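Local coordinates for putative aminopeptidase (Leishmania major, PDB 5NTH), which probably acts as a manganese-dependent M17 leucyl aminopeptidase, removing N-terminal residues from peptides, and binds the inhibitor actinonin at its metal site, at residues A[215-220]-A[521-526]. Residues are numbered along the deposited sequence; the frame is centred on the assembly and turned at random.
Sequences LCQRLV and AGATGY
A523 meets V220 and Q217 of helix 203-221 at the end of the short strand 522-523. Its CB points at the helix and lies 3.3 Å from V220 CG1. V220 CG1 stands anti to the backbone N (chi1 169°) and presents this methyl to the alanine. The side chain of Q217 also runs beside A523, with its CB 4.2 Å from A523 CB. The carbonyl of A523 takes a hydrogen bond from the Q217 amide, with NE2 2.9 Å from O. The bond is moderately bent, with an N-H...O angle of 151°, and the donor sits somewhat tilted from the carbonyl plane. Q217 NE2 also donates to the carbonyl of R157, so two backbone oxygens hold the amide in place. A523 N donates a hydrogen bond to D221 OD1, so both backbone polar groups of this residue are tied to side chains of one helix.

T524 turns its side chain away from the helix. Its OG1 accepts from Y526 N at 3.2 Å, forming an ST turn, and in turn hydrogen-bonds to the carbonyl O of P516. At G525 the backbone lies against the helix. G525 N is 3.6 Å from Q217 CG, while C216 SG rests 3.8 Å from G525 CA. With no side chain at G525, its backbone can lie close against Q217 CG; its phi is positive, 79°. C216 SG stands anti to its own N. The C216 side chain also touches A326 and C330 of helix 323-341.

The V220 side chain is about 12 Å from a bound manganese ion. Strand 522-523 pairs with strand 518-519 as a small antiparallel hairpin. This buried contact seats the hairpin and its exit turn on helix 203-221, joining early and late parts of the M17 catalytic domain.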
loop_
_atom_site.group_PDB
_atom_site.type_symbol
_atom_site.label_atom_id
_atom_site.label_comp_id
_atom_site.label_asym_id
_atom_site.label_seq_id
_atom_site.Cartn_x
_atom_site.Cartn_y
_atom_site.Cartn_z
ATOM N N LEU A 215 19.232 24.915 24.981
ATOM C CA LEU A 215 17.841 25.292 25.205
ATOM C C LEU A 215 17.036 24.832 23.982
ATOM O O LEU A 215 15.930 24.320 24.087
ATOM C CB LEU A 215 17.682 26.791 25.393
ATOM C CG LEU A 215 16.246 27.267 25.485
ATOM C CD1 LEU A 215 15.387 26.417 26.408
ATOM C CD2 LEU A 215 16.197 28.700 25.945
ATOM N N CYS A 216 17.636 24.968 22.819
ATOM C CA CYS A 216 16.996 24.536 21.609
ATOM C C CYS A 216 16.736 23.032 21.606
ATOM O O CYS A 216 15.632 22.609 21.286
ATOM C CB CYS A 216 17.813 24.966 20.403
ATOM S SG CYS A 216 16.946 24.597 18.910
ATOM N N GLN A 217 17.721 22.230 21.982
ATOM C CA GLN A 217 17.503 20.788 22.094
ATOM C C GLN A 217 16.388 20.437 23.103
ATOM O O GLN A 217 15.669 19.475 22.894
ATOM C CB GLN A 217 18.774 20.053 22.485
ATOM C CG GLN A 217 19.915 20.141 21.491
ATOM C CD GLN A 217 21.163 19.407 21.995
ATOM O OE1 GLN A 217 21.754 19.823 22.970
ATOM N NE2 GLN A 217 21.553 18.312 21.335
ATOM N N ARG A 218 16.231 21.232 24.163
ATOM C CA ARG A 218 15.231 20.985 25.179
ATOM C C ARG A 218 13.844 21.236 24.684
ATOM O O ARG A 218 12.987 20.397 24.806
ATOM C CB ARG A 218 15.474 21.868 26.385
ATOM C CG ARG A 218 14.504 21.609 27.529
ATOM C CD ARG A 218 15.055 22.081 28.853
ATOM N NE ARG A 218 14.140 21.846 29.973
ATOM C CZ ARG A 218 13.938 20.675 30.579
ATOM N NH1 ARG A 218 14.547 19.555 30.180
ATOM N NH2 ARG A 218 13.102 20.621 31.606
ATOM N N LEU A 219 13.617 22.415 24.138
ATOM C CA LEU A 219 12.309 22.767 23.583
ATOM C C LEU A 219 11.877 21.768 22.505
ATOM O O LEU A 219 10.764 21.258 22.549
ATOM C CB LEU A 219 12.336 24.186 23.054
ATOM C CG LEU A 219 12.584 25.285 24.092
ATOM C CD1 LEU A 219 12.658 26.622 23.386
ATOM C CD2 LEU A 219 11.536 25.331 25.194
ATOM N N VAL A 220 12.787 21.412 21.609
ATOM C CA VAL A 220 12.477 20.472 20.530
ATOM C C VAL A 220 12.120 19.104 21.077
ATOM O O VAL A 220 11.056 18.578 20.774
ATOM C CB VAL A 220 13.631 20.380 19.506
ATOM C CG1 VAL A 220 13.442 19.229 18.547
ATOM C CG2 VAL A 220 13.712 21.666 18.701
ATOM N N ALA A 521 19.734 10.303 18.801
ATOM C CA ALA A 521 19.660 10.737 20.176
ATOM C C ALA A 521 18.577 11.779 20.393
ATOM O O ALA A 521 18.217 12.015 21.537
ATOM C CB ALA A 521 21.007 11.288 20.610
ATOM N N GLY A 522 18.072 12.413 19.323
ATOM C CA GLY A 522 17.023 13.413 19.446
ATOM C C GLY A 522 17.467 14.707 18.817
ATOM O O GLY A 522 18.200 14.706 17.850
ATOM N N ALA A 523 17.015 15.809 19.392
ATOM C CA ALA A 523 17.173 17.150 18.832
ATOM C C ALA A 523 18.639 17.593 18.767
ATOM O O ALA A 523 19.381 17.355 19.701
ATOM C CB ALA A 523 16.374 18.132 19.674
ATOM N N THR A 524 19.040 18.225 17.669
ATOM C CA THR A 524 20.421 18.636 17.448
ATOM C C THR A 524 20.723 20.070 17.828
ATOM O O THR A 524 21.882 20.427 17.959
ATOM C CB THR A 524 20.871 18.441 15.989
ATOM O OG1 THR A 524 20.095 19.264 15.112
ATOM C CG2 THR A 524 20.747 16.983 15.595
ATOM N N GLY A 525 19.698 20.891 17.991
ATOM C CA GLY A 525 19.882 22.329 18.196
ATOM C C GLY A 525 20.159 23.102 16.906
ATOM O O GLY A 525 20.406 24.316 16.946
ATOM N N TYR A 526 20.114 22.410 15.761
ATOM C CA TYR A 526 20.395 23.020 14.474
ATOM C C TYR A 526 19.659 24.330 14.299
ATOM O O TYR A 526 18.470 24.409 14.582
ATOM C CB TYR A 526 19.973 22.113 13.346
ATOM C CG TYR A 526 20.372 22.622 11.992
ATOM C CD1 TYR A 526 19.774 23.765 11.423
ATOM C CD2 TYR A 526 21.338 21.975 11.263
ATOM C CE1 TYR A 526 20.144 24.235 10.174
ATOM C CE2 TYR A 526 21.693 22.433 10.007
ATOM C CZ TYR A 526 21.088 23.556 9.473
ATOM O OH TYR A 526 21.505 23.995 8.252
#